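PDB 4KRI: phospholethanolamine N-methyltransferase 2 from Haemonchus contortus, which catalyses S-adenosylmethionine-dependent N-methylation on the route to phosphocholine, probably taking phosphomonomethylethanolamine as a substrate. Local coordinates for residues Met117-Phe122 with Phe157-Met162; Ser175-Leu180 with Leu253-Leu258; Val369-Pro374 with Asn421-Phe426. All blocks are in the same frame, centred on the assembly; numbering follows the deposited sequence.

Interaction 1. Residues Met117-Phe122 with Phe157-Met162; sequences MLTDYF and FIWTLM
W159 turns its CG anti to its own carbonyl carbon (chi1 -76°), which carries the indole away from strand 156-166 and brings it against T119, L118 and F122 on helix 114-124. The T119 hydroxyl, likewise set beside its backbone N, comes to rest at the nitrogen-bearing edge of that indole. The result is a hydrogen bond from W159 NE1 to T119 OG1, 2.8 Å long and nearly straight (163°), with the acceptor lying close to the ring plane. The same hydroxyl is hydrogen-bonded to the backbone O of M115, so OG1 is gripped twice: it receives from the indole and gives to the carbonyl one turn back. The one polar atom of the indole is thereby matched, and the rotation of the T119 side chain is fixed.

The axes of the two short segments run almost alongside each other, 11.0 Å apart, which agrees with a helix lying on the face of a sheet. Strand 156-166 sits antiparallel between strands 98-105 and 132-143, consistent with the reversed strand of a class I methyltransferase-like sheet, and helix 114-124 packs on this part of it.

F122 presents its edge to one face of W159 in a T-shaped stack; its ring centroid is 5.2 Å from that of the five-membered ring and the planes stand at 88°. F122 CD2 touches both W159 CD1 and L161 CD1, each at 4.0 Å. L118 meets the benzo end of the indole, with CB 4.0 Å from W159 CZ2 and CD1 near CH2. L102 of strand 98-105 also touches both F122 and W159.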
loop_
_atom_site.group_PDB
_atom_site.type_symbol
_atom_site.label_atom_id
_atom_site.label_comp_id
_atom_site.label_asym_id
_atom_site.label_seq_id
_atom_site.Cartn_x
_atom_site.Cartn_y
_atom_site.Cartn_z
ATOM N N MET A 117 2.778 3.012 13.268
ATOM C CA MET A 117 3.857 3.393 14.174
ATOM C C MET A 117 4.865 2.266 14.352
ATOM O O MET A 117 6.067 2.507 14.431
ATOM C CB MET A 117 3.293 3.814 15.537
ATOM C CG MET A 117 2.241 4.907 15.452
ATOM S SD MET A 117 1.968 5.748 17.032
ATOM C CE MET A 117 2.386 4.461 18.212
ATOM N N LEU A 118 4.376 1.030 14.409
ATOM C CA LEU A 118 5.269 -0.118 14.493
ATOM C C LEU A 118 6.108 -0.232 13.223
ATOM O O LEU A 118 7.327 -0.456 13.288
ATOM C CB LEU A 118 4.470 -1.398 14.730
ATOM C CG LEU A 118 4.021 -1.627 16.169
ATOM C CD1 LEU A 118 3.169 -2.876 16.225
ATOM C CD2 LEU A 118 5.238 -1.771 17.081
ATOM N N THR A 119 5.469 -0.049 12.069
ATOM C CA THR A 119 6.177 -0.142 10.798
ATOM C C THR A 119 7.297 0.886 10.737
ATOM O O THR A 119 8.428 0.568 10.344
ATOM C CB THR A 119 5.213 0.043 9.617
ATOM O OG1 THR A 119 4.148 -0.909 9.741
ATOM C CG2 THR A 119 5.930 -0.174 8.290
ATOM N N ASP A 120 7.001 2.113 11.152
ATOM C CA ASP A 120 8.028 3.151 11.167
ATOM C C ASP A 120 9.147 2.801 12.145
ATOM O O ASP A 120 10.322 3.019 11.861
ATOM C CB ASP A 120 7.424 4.513 11.526
ATOM C CG ASP A 120 6.632 5.125 10.383
ATOM O OD1 ASP A 120 6.837 4.717 9.217
ATOM O OD2 ASP A 120 5.811 6.031 10.653
ATOM N N TYR A 121 8.778 2.242 13.292
ATOM C CA TYR A 121 9.757 1.889 14.312
ATOM C C TYR A 121 10.743 0.844 13.785
ATOM O O TYR A 121 11.954 0.961 13.981
ATOM C CB TYR A 121 9.046 1.353 15.551
ATOM C CG TYR A 121 9.837 1.485 16.832
ATOM C CD1 TYR A 121 9.672 2.590 17.654
ATOM C CD2 TYR A 121 10.736 0.504 17.224
ATOM C CE1 TYR A 121 10.382 2.719 18.829
ATOM C CE2 TYR A 121 11.460 0.627 18.398
ATOM C CZ TYR A 121 11.276 1.737 19.196
ATOM O OH TYR A 121 11.981 1.877 20.372
ATOM N N PHE A 122 10.214 -0.185 13.129
ATOM C CA PHE A 122 11.049 -1.231 12.542
ATOM C C PHE A 122 11.941 -0.649 11.445
ATOM O O PHE A 122 13.102 -1.051 11.291
ATOM C CB PHE A 122 10.168 -2.326 11.930
ATOM C CG PHE A 122 9.357 -3.091 12.931
ATOM C CD1 PHE A 122 9.818 -3.278 14.224
ATOM C CD2 PHE A 122 8.127 -3.631 12.571
ATOM C CE1 PHE A 122 9.073 -3.994 15.148
ATOM C CE2 PHE A 122 7.378 -4.342 13.486
ATOM C CZ PHE A 122 7.852 -4.519 14.782
ATOM N N PHE A 157 -1.941 -8.469 11.754
ATOM C CA PHE A 157 -0.959 -8.101 10.715
ATOM C C PHE A 157 0.249 -9.029 10.592
ATOM O O PHE A 157 0.662 -9.651 11.564
ATOM C CB PHE A 157 -0.487 -6.669 10.948
ATOM C CG PHE A 157 -1.574 -5.653 10.786
ATOM C CD1 PHE A 157 -2.082 -5.366 9.531
ATOM C CD2 PHE A 157 -2.112 -5.013 11.895
ATOM C CE1 PHE A 157 -3.085 -4.421 9.365
ATOM C CE2 PHE A 157 -3.124 -4.076 11.749
ATOM C CZ PHE A 157 -3.610 -3.778 10.475
ATOM N N ILE A 158 0.797 -9.111 9.382
ATOM C CA ILE A 158 2.042 -9.822 9.108
ATOM C C ILE A 158 3.002 -8.834 8.473
ATOM O O ILE A 158 2.713 -8.288 7.409
ATOM C CB ILE A 158 1.832 -10.949 8.102
ATOM C CG1 ILE A 158 0.752 -11.917 8.604
ATOM C CG2 ILE A 158 3.152 -11.700 7.852
ATOM C CD1 ILE A 158 0.233 -12.847 7.511
ATOM N N TRP A 159 4.141 -8.594 9.111
ATOM C CA TRP A 159 5.180 -7.781 8.478
ATOM C C TRP A 159 6.164 -8.700 7.787
ATOM O O TRP A 159 6.553 -9.721 8.336
ATOM C CB TRP A 159 5.954 -6.959 9.527
ATOM C CG TRP A 159 5.240 -5.761 10.062
ATOM C CD1 TRP A 159 5.427 -4.457 9.690
ATOM C CD2 TRP A 159 4.247 -5.743 11.088
ATOM N NE1 TRP A 159 4.600 -3.631 10.426
ATOM C CE2 TRP A 159 3.862 -4.400 11.285
ATOM C CE3 TRP A 159 3.638 -6.737 11.862
ATOM C CZ2 TRP A 159 2.898 -4.027 12.224
ATOM C CZ3 TRP A 159 2.681 -6.367 12.786
ATOM C CH2 TRP A 159 2.319 -5.023 12.957
ATOM N N THR A 160 6.590 -8.323 6.592
ATOM C CA THR A 160 7.683 -9.012 5.914
ATOM C C THR A 160 8.817 -8.006 5.831
ATOM O O THR A 160 8.659 -6.970 5.194
ATOM C CB THR A 160 7.281 -9.414 4.474
ATOM O OG1 THR A 160 6.184 -10.344 4.518
ATOM C CG2 THR A 160 8.449 -10.095 3.770
ATOM N N LEU A 161 9.947 -8.307 6.473
ATOM C CA LEU A 161 11.097 -7.387 6.519
ATOM C C LEU A 161 12.365 -8.164 6.200
ATOM O O LEU A 161 12.414 -9.373 6.406
ATOM C CB LEU A 161 11.218 -6.793 7.930
ATOM C CG LEU A 161 9.973 -6.131 8.527
ATOM C CD1 LEU A 161 10.171 -5.869 10.022
ATOM C CD2 LEU A 161 9.658 -4.838 7.805
ATOM N N MET A 162 13.394 -7.480 5.700
ATOM C CA MET A 162 14.644 -8.155 5.361
ATOM C C MET A 162 15.821 -7.452 6.023
ATOM O O MET A 162 15.895 -6.220 6.009
ATOM C CB MET A 162 14.822 -8.157 3.833
ATOM C CG MET A 162 16.041 -8.918 3.334
ATOM S SD MET A 162 15.957 -9.306 1.560
ATOM C CE MET A 162 14.404 -8.496 1.130
#

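Interaction 2. Residues Ser175-Leu180 with Leu253-Leu258; sequences SFRDFL and LSTNML. With SAH (S-adenosyl-L-homocysteine), chain D.
The apolar part of the contact centres on L253, whose extended first torsion (chi1 -173°) sends its branches toward helix 176-184. L253 CD2 presses closely against F176 CD2 at 3.4 Å, while L253 CB meets L180 CD1 at 4.0 Å. L180 CD1 also lies over one face of the F176 ring. The aliphatic base of R177 crosses L253 at about a right angle, with R177 CB 4.0 Å from L253 CG.

Charge and polarity are gathered at the far end of R177. Its NH2 forms salt bridges with D120 and D123 of helix 114-124. T255 OG1 lies at the guanidinium edge, 3.3 Å from R177 NH1; that hydroxyl is hydrogen-bonded to D181. Both helix starts are capped by serine: S175 OG accepts from D178 N, and S254 OG from M257 N.

Ligand contacts come from both segments. L253 N is 3.2 Å from SAH N3, F176 CZ is 3.7 Å from SAH N7, and M257 CG is 3.3 Å from SAH O3'. D252, just before L253, is hydrogen-bonded to SAH, as is usual for the acidic residue closing the second strand of a class I methyltransferase, so the contact forms part of the wall around the adenosyl group in a Rossmann-like cofactor site.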
loop_
_atom_site.group_PDB
_atom_site.type_symbol
_atom_site.label_atom_id
_atom_site.label_comp_id
_atom_site.label_asym_id
_atom_site.label_seq_id
_atom_site.Cartn_x
_atom_site.Cartn_y
_atom_site.Cartn_z
ATOM N N SER A 175 13.389 7.575 2.080
ATOM C CA SER A 175 12.694 6.578 1.267
ATOM C C SER A 175 11.433 7.146 0.616
ATOM O O SER A 175 10.883 8.147 1.075
ATOM C CB SER A 175 12.341 5.340 2.096
ATOM O OG SER A 175 11.190 5.560 2.899
ATOM N N PHE A 176 10.999 6.501 -0.463
ATOM C CA PHE A 176 9.769 6.852 -1.160
ATOM C C PHE A 176 8.594 6.822 -0.179
ATOM O O PHE A 176 7.793 7.755 -0.138
ATOM C CB PHE A 176 9.550 5.864 -2.318
ATOM C CG PHE A 176 8.368 6.186 -3.201
ATOM C CD1 PHE A 176 7.868 7.480 -3.296
ATOM C CD2 PHE A 176 7.765 5.183 -3.949
ATOM C CE1 PHE A 176 6.780 7.763 -4.111
ATOM C CE2 PHE A 176 6.680 5.456 -4.765
ATOM C CZ PHE A 176 6.186 6.750 -4.841
ATOM N N ARG A 177 8.517 5.754 0.619
ATOM C CA ARG A 177 7.453 5.597 1.609
ATOM C C ARG A 177 7.484 6.755 2.600
ATOM O O ARG A 177 6.449 7.343 2.913
ATOM C CB ARG A 177 7.601 4.263 2.359
ATOM C CG ARG A 177 6.387 3.877 3.196
ATOM C CD ARG A 177 6.615 2.580 3.990
ATOM N NE ARG A 177 7.628 2.749 5.032
ATOM C CZ ARG A 177 7.366 3.105 6.287
ATOM N NH1 ARG A 177 6.119 3.324 6.681
ATOM N NH2 ARG A 177 8.356 3.246 7.157
ATOM N N ASP A 178 8.677 7.092 3.078
ATOM C CA ASP A 178 8.798 8.147 4.077
ATOM C C ASP A 178 8.483 9.508 3.471
ATOM O O ASP A 178 7.894 10.366 4.126
ATOM C CB ASP A 178 10.186 8.145 4.722
ATOM C CG ASP A 178 10.373 7.003 5.707
ATOM O OD1 ASP A 178 9.361 6.451 6.192
ATOM O OD2 ASP A 178 11.543 6.670 6.006
ATOM N N PHE A 179 8.867 9.699 2.215
ATOM C CA PHE A 179 8.538 10.926 1.508
ATOM C C PHE A 179 7.028 11.148 1.436
ATOM O O PHE A 179 6.553 12.256 1.688
ATOM C CB PHE A 179 9.120 10.913 0.095
ATOM C CG PHE A 179 8.616 12.033 -0.767
ATOM C CD1 PHE A 179 9.084 13.330 -0.588
ATOM C CD2 PHE A 179 7.666 11.795 -1.746
ATOM C CE1 PHE A 179 8.607 14.367 -1.376
ATOM C CE2 PHE A 179 7.189 12.824 -2.534
ATOM C CZ PHE A 179 7.653 14.110 -2.346
ATOM N N LEU A 180 6.291 10.100 1.078
ATOM C CA LEU A 180 4.830 10.156 1.006
ATOM C C LEU A 180 4.224 10.472 2.383
ATOM O O LEU A 180 3.374 11.353 2.506
ATOM C CB LEU A 180 4.267 8.826 0.487
ATOM C CG LEU A 180 4.586 8.427 -0.960
ATOM C CD1 LEU A 180 4.222 6.966 -1.235
ATOM C CD2 LEU A 180 3.844 9.340 -1.912
ATOM N N LEU A 253 1.380 2.320 -0.584
ATOM C CA LEU A 253 2.698 2.374 0.019
ATOM C C LEU A 253 2.652 3.172 1.312
ATOM O O LEU A 253 3.485 2.980 2.201
ATOM C CB LEU A 253 3.697 2.995 -0.969
ATOM C CG LEU A 253 5.165 2.957 -0.532
ATOM C CD1 LEU A 253 5.556 1.579 -0.013
ATOM C CD2 LEU A 253 6.057 3.343 -1.686
ATOM N N SER A 254 1.670 4.061 1.427
ATOM C CA SER A 254 1.594 4.917 2.605
ATOM C C SER A 254 0.886 4.257 3.782
ATOM O O SER A 254 -0.292 3.916 3.681
ATOM C CB SER A 254 0.886 6.224 2.253
ATOM O OG SER A 254 0.554 6.946 3.435
ATOM N N THR A 255 1.591 4.087 4.905
ATOM C CA THR A 255 0.965 3.559 6.110
ATOM C C THR A 255 -0.024 4.549 6.709
ATOM O O THR A 255 -0.999 4.136 7.335
ATOM C CB THR A 255 1.983 3.164 7.193
ATOM O OG1 THR A 255 3.003 4.164 7.276
ATOM C CG2 THR A 255 2.601 1.809 6.866
ATOM N N ASN A 256 0.227 5.844 6.545
ATOM C CA ASN A 256 -0.748 6.850 6.968
ATOM C C ASN A 256 -2.107 6.664 6.285
ATOM O O ASN A 256 -3.150 6.717 6.941
ATOM C CB ASN A 256 -0.249 8.270 6.710
ATOM C CG ASN A 256 0.787 8.718 7.707
ATOM O OD1 ASN A 256 0.935 8.127 8.773
ATOM N ND2 ASN A 256 1.499 9.799 7.375
ATOM N N MET A 257 -2.078 6.437 4.974
ATOM C CA MET A 257 -3.285 6.197 4.194
ATOM C C MET A 257 -3.965 4.904 4.615
ATOM O O MET A 257 -5.165 4.875 4.909
ATOM C CB MET A 257 -2.939 6.088 2.700
ATOM C CG MET A 257 -2.592 7.385 2.042
ATOM S SD MET A 257 -4.072 8.394 1.875
ATOM C CE MET A 257 -3.616 9.439 0.523
ATOM N N LEU A 258 -3.199 3.819 4.640
ATOM C CA LEU A 258 -3.814 2.523 4.864
ATOM C C LEU A 258 -4.289 2.357 6.305
ATOM O O LEU A 258 -5.244 1.625 6.564
ATOM C CB LEU A 258 -2.872 1.391 4.446
ATOM C CG LEU A 258 -3.657 0.234 3.825
ATOM C CD1 LEU A 258 -4.220 0.663 2.487
ATOM C CD2 LEU A 258 -2.816 -1.023 3.685
HETATM N N SAH D . -7.169 5.723 -5.189
HETATM C CA SAH D . -7.490 6.505 -3.967
HETATM C CB SAH D . -6.188 7.221 -3.431
HETATM C CG SAH D . -5.590 8.332 -4.287
HETATM S SD SAH D . -4.068 9.024 -3.564
HETATM C C SAH D . -8.638 7.409 -4.186
HETATM O O SAH D . -9.250 7.384 -5.245
HETATM O OXT SAH D . -9.110 8.008 -3.233
HETATM C "C5'" SAH D . -2.668 8.144 -4.282
HETATM C "C4'" SAH D . -2.200 7.029 -3.533
HETATM O "O4'" SAH D . -1.233 6.304 -4.339
HETATM C "C3'" SAH D . -1.451 7.478 -2.337
HETATM O "O3'" SAH D . -2.087 6.961 -1.188
HETATM C "C2'" SAH D . -0.107 6.917 -2.474
HETATM O "O2'" SAH D . 0.436 6.489 -1.246
HETATM C "C1'" SAH D . -0.322 5.785 -3.424
HETATM N N9 SAH D . 0.947 5.316 -4.082
HETATM C C8 SAH D . 1.834 6.069 -4.772
HETATM N N7 SAH D . 2.783 5.260 -5.253
HETATM C C5 SAH D . 2.495 3.993 -4.890
HETATM C C6 SAH D . 3.131 2.764 -5.112
HETATM N N6 SAH D . 4.304 2.679 -5.828
HETATM N N1 SAH D . 2.559 1.655 -4.593
HETATM C C2 SAH D . 1.421 1.715 -3.892
HETATM N N3 SAH D . 0.784 2.879 -3.669
HETATM C C4 SAH D . 1.305 4.027 -4.142
#

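Interaction 3. Residues Val369-Pro374 with Asn421-Phe426; sequences VENMTP and NHNWNF
E370 and F426 form an antiparallel hydrogen-bonded pair, and N371 with N425 the non-hydrogen-bonded pair beside it, where strand 367-371 runs against strand 422-430. E370 N reaches F426 O at 3.0 Å, and F426 N returns to E370 O at 2.9 Å in the carbonyl plane. Beyond the last pair the chain turns into helix 373-389, yet M372 N still bonds to W424 O at 2.8 Å, sitting nearly along the C=O axis although its N-H is bent to 137°.

M372 then folds back at chi3 (-56°), and this bend places CE squarely over the W424 six-membered ring. The methyl lies 3.5 Å from the centroid and 3° off the normal, a CH-pi contact. SD stands farther above the same face as a Met-aromatic contact and also touches F426 CB at 3.7 Å. The other end of the indole is held elsewhere, W424 NE1 bonding to D297, a residue of the phosphomonomethylethanolamine pocket.

T373 replaces a main-chain acceptor: its OG1 takes W424 N at 3.0 Å. T373 N bonds to N371 OD1, at 3.0 Å from above the plane of that side-chain carbonyl, closing an Asx turn. At the other end R216 serves both strands, as a salt bridge to E370 and a cation-pi partner of F426.

Side-chain oxygens thus supplement the main-chain bonds where the strand ends, T373 OG1 serving W424 N and N371 OD1 serving T373 N. Because M372 contributes both its backbone N-H and its terminal methyl, the strand-to-helix turn is tied to W424 through main chain and ring alike.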
loop_
_atom_site.group_PDB
_atom_site.type_symbol
_atom_site.label_atom_id
_atom_site.label_comp_id
_atom_site.label_asym_id
_atom_site.label_seq_id
_atom_site.Cartn_x
_atom_site.Cartn_y
_atom_site.Cartn_z
ATOM N N VAL A 369 -7.568 5.525 -24.713
ATOM C CA VAL A 369 -7.035 6.651 -23.954
ATOM C C VAL A 369 -7.949 7.859 -24.111
ATOM O O VAL A 369 -8.558 8.058 -25.170
ATOM C CB VAL A 369 -5.599 7.031 -24.374
ATOM C CG1 VAL A 369 -4.610 5.962 -23.931
ATOM C CG2 VAL A 369 -5.514 7.270 -25.895
ATOM N N GLU A 370 -8.047 8.664 -23.060
ATOM C CA GLU A 370 -8.858 9.877 -23.126
ATOM C C GLU A 370 -8.293 11.029 -22.321
ATOM O O GLU A 370 -7.832 10.845 -21.202
ATOM C CB GLU A 370 -10.287 9.598 -22.660
ATOM C CG GLU A 370 -11.157 10.849 -22.646
ATOM C CD GLU A 370 -12.636 10.537 -22.552
ATOM O OE1 GLU A 370 -13.094 9.614 -23.261
ATOM O OE2 GLU A 370 -13.342 11.224 -21.781
ATOM N N ASN A 371 -8.339 12.229 -22.902
ATOM C CA ASN A 371 -7.971 13.430 -22.179
ATOM C C ASN A 371 -9.206 13.959 -21.454
ATOM O O ASN A 371 -10.089 14.537 -22.079
ATOM C CB ASN A 371 -7.431 14.484 -23.156
ATOM C CG ASN A 371 -7.071 15.789 -22.471
ATOM O OD1 ASN A 371 -7.112 15.892 -21.245
ATOM N ND2 ASN A 371 -6.704 16.793 -23.265
ATOM N N MET A 372 -9.268 13.749 -20.138
ATOM C CA MET A 372 -10.438 14.145 -19.354
ATOM C C MET A 372 -10.237 15.477 -18.663
ATOM O O MET A 372 -10.937 15.803 -17.700
ATOM C CB MET A 372 -10.775 13.078 -18.305
ATOM C CG MET A 372 -11.056 11.724 -18.884
ATOM S SD MET A 372 -11.622 10.563 -17.598
ATOM C CE MET A 372 -10.283 10.607 -16.385
ATOM N N THR A 373 -9.280 16.254 -19.153
ATOM C CA THR A 373 -8.994 17.542 -18.542
ATOM C C THR A 373 -10.216 18.479 -18.427
ATOM O O THR A 373 -10.352 19.175 -17.415
ATOM C CB THR A 373 -7.809 18.223 -19.231
ATOM O OG1 THR A 373 -6.694 17.323 -19.209
ATOM C CG2 THR A 373 -7.437 19.513 -18.525
ATOM N N PRO A 374 -11.119 18.488 -19.432
ATOM C CA PRO A 374 -12.287 19.356 -19.235
ATOM C C PRO A 374 -13.161 18.968 -18.045
ATOM O O PRO A 374 -13.702 19.864 -17.396
ATOM C CB PRO A 374 -13.068 19.189 -20.542
ATOM C CG PRO A 374 -12.007 18.900 -21.562
ATOM C CD PRO A 374 -11.031 18.014 -20.829
ATOM N N ASN A 421 -0.699 22.647 -19.087
ATOM C CA ASN A 421 0.400 21.941 -18.446
ATOM C C ASN A 421 -0.158 20.695 -17.748
ATOM O O ASN A 421 0.312 19.580 -17.962
ATOM C CB ASN A 421 1.089 22.828 -17.407
ATOM C CG ASN A 421 1.864 24.004 -18.021
ATOM O OD1 ASN A 421 2.586 24.695 -17.305
ATOM N ND2 ASN A 421 1.726 24.227 -19.330
ATOM N N HIS A 422 -1.179 20.909 -16.923
ATOM C CA HIS A 422 -1.770 19.861 -16.087
ATOM C C HIS A 422 -2.932 19.217 -16.835
ATOM O O HIS A 422 -3.885 19.899 -17.204
ATOM C CB HIS A 422 -2.280 20.507 -14.792
ATOM C CG HIS A 422 -2.590 19.543 -13.695
ATOM N ND1 HIS A 422 -2.432 19.854 -12.361
ATOM C CD2 HIS A 422 -3.079 18.274 -13.726
ATOM C CE1 HIS A 422 -2.796 18.824 -11.620
ATOM N NE2 HIS A 422 -3.192 17.855 -12.423
ATOM N N ASN A 423 -2.860 17.907 -17.064
ATOM C CA ASN A 423 -3.968 17.188 -17.678
ATOM C C ASN A 423 -4.459 16.067 -16.763
ATOM O O ASN A 423 -3.748 15.636 -15.849
ATOM C CB ASN A 423 -3.554 16.589 -19.035
ATOM C CG ASN A 423 -3.600 17.592 -20.177
ATOM O OD1 ASN A 423 -3.665 18.807 -19.964
ATOM N ND2 ASN A 423 -3.557 17.084 -21.404
ATOM N N TRP A 424 -5.676 15.591 -17.013
ATOM C CA TRP A 424 -6.223 14.479 -16.235
ATOM C C TRP A 424 -6.564 13.398 -17.240
ATOM O O TRP A 424 -7.486 13.566 -18.048
ATOM C CB TRP A 424 -7.467 14.906 -15.454
ATOM C CG TRP A 424 -7.941 13.850 -14.469
ATOM C CD1 TRP A 424 -7.152 13.052 -13.690
ATOM C CD2 TRP A 424 -9.299 13.460 -14.197
ATOM N NE1 TRP A 424 -7.939 12.209 -12.930
ATOM C CE2 TRP A 424 -9.260 12.437 -13.233
ATOM C CE3 TRP A 424 -10.546 13.887 -14.678
ATOM C CZ2 TRP A 424 -10.418 11.828 -12.731
ATOM C CZ3 TRP A 424 -11.700 13.286 -14.179
ATOM C CH2 TRP A 424 -11.625 12.263 -13.219
ATOM N N ASN A 425 -5.800 12.305 -17.214
ATOM C CA ASN A 425 -5.848 11.306 -18.276
ATOM C C ASN A 425 -6.487 9.979 -17.871
ATOM O O ASN A 425 -6.384 9.565 -16.720
ATOM C CB ASN A 425 -4.437 11.039 -18.803
ATOM C CG ASN A 425 -3.880 12.210 -19.589
ATOM O OD1 ASN A 425 -4.635 13.008 -20.149
ATOM N ND2 ASN A 425 -2.555 12.305 -19.654
ATOM N N PHE A 426 -7.120 9.328 -18.845
ATOM C CA PHE A 426 -7.772 8.031 -18.683
ATOM C C PHE A 426 -7.082 7.014 -19.596
ATOM O O PHE A 426 -6.759 7.317 -20.748
ATOM C CB PHE A 426 -9.244 8.170 -19.085
ATOM C CG PHE A 426 -9.998 6.862 -19.156
ATOM C CD1 PHE A 426 -10.717 6.415 -18.065
ATOM C CD2 PHE A 426 -10.019 6.108 -20.325
ATOM C CE1 PHE A 426 -11.419 5.220 -18.119
ATOM C CE2 PHE A 426 -10.714 4.916 -20.393
ATOM C CZ PHE A 426 -11.417 4.469 -19.286
#

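The three contacts follow one another along the chain, each closing before the next opens. Interactions 1 and 2 have centres 13 Å apart and touch: D120 of helix 114-124 forms a salt bridge with R177 of helix 176-184, and T119 packs on R177 and T255, so the N-terminal domain leans directly on the cofactor wall. Interaction 3 lies farther off, its centre about 26 Å from that of interaction 2 and 37 Å from that of interaction 1, on the opposite side of the chain's centre from interaction 1. Strands 156-166 and 422-430 each run antiparallel between two neighbours, consistent with a related methyltransferase-like topology in both domains. Bound S-adenosylhomocysteine touches interaction 2, while the H422 side chain of interaction 3 lies about 5 Å from bound phosphomonomethylethanolamine.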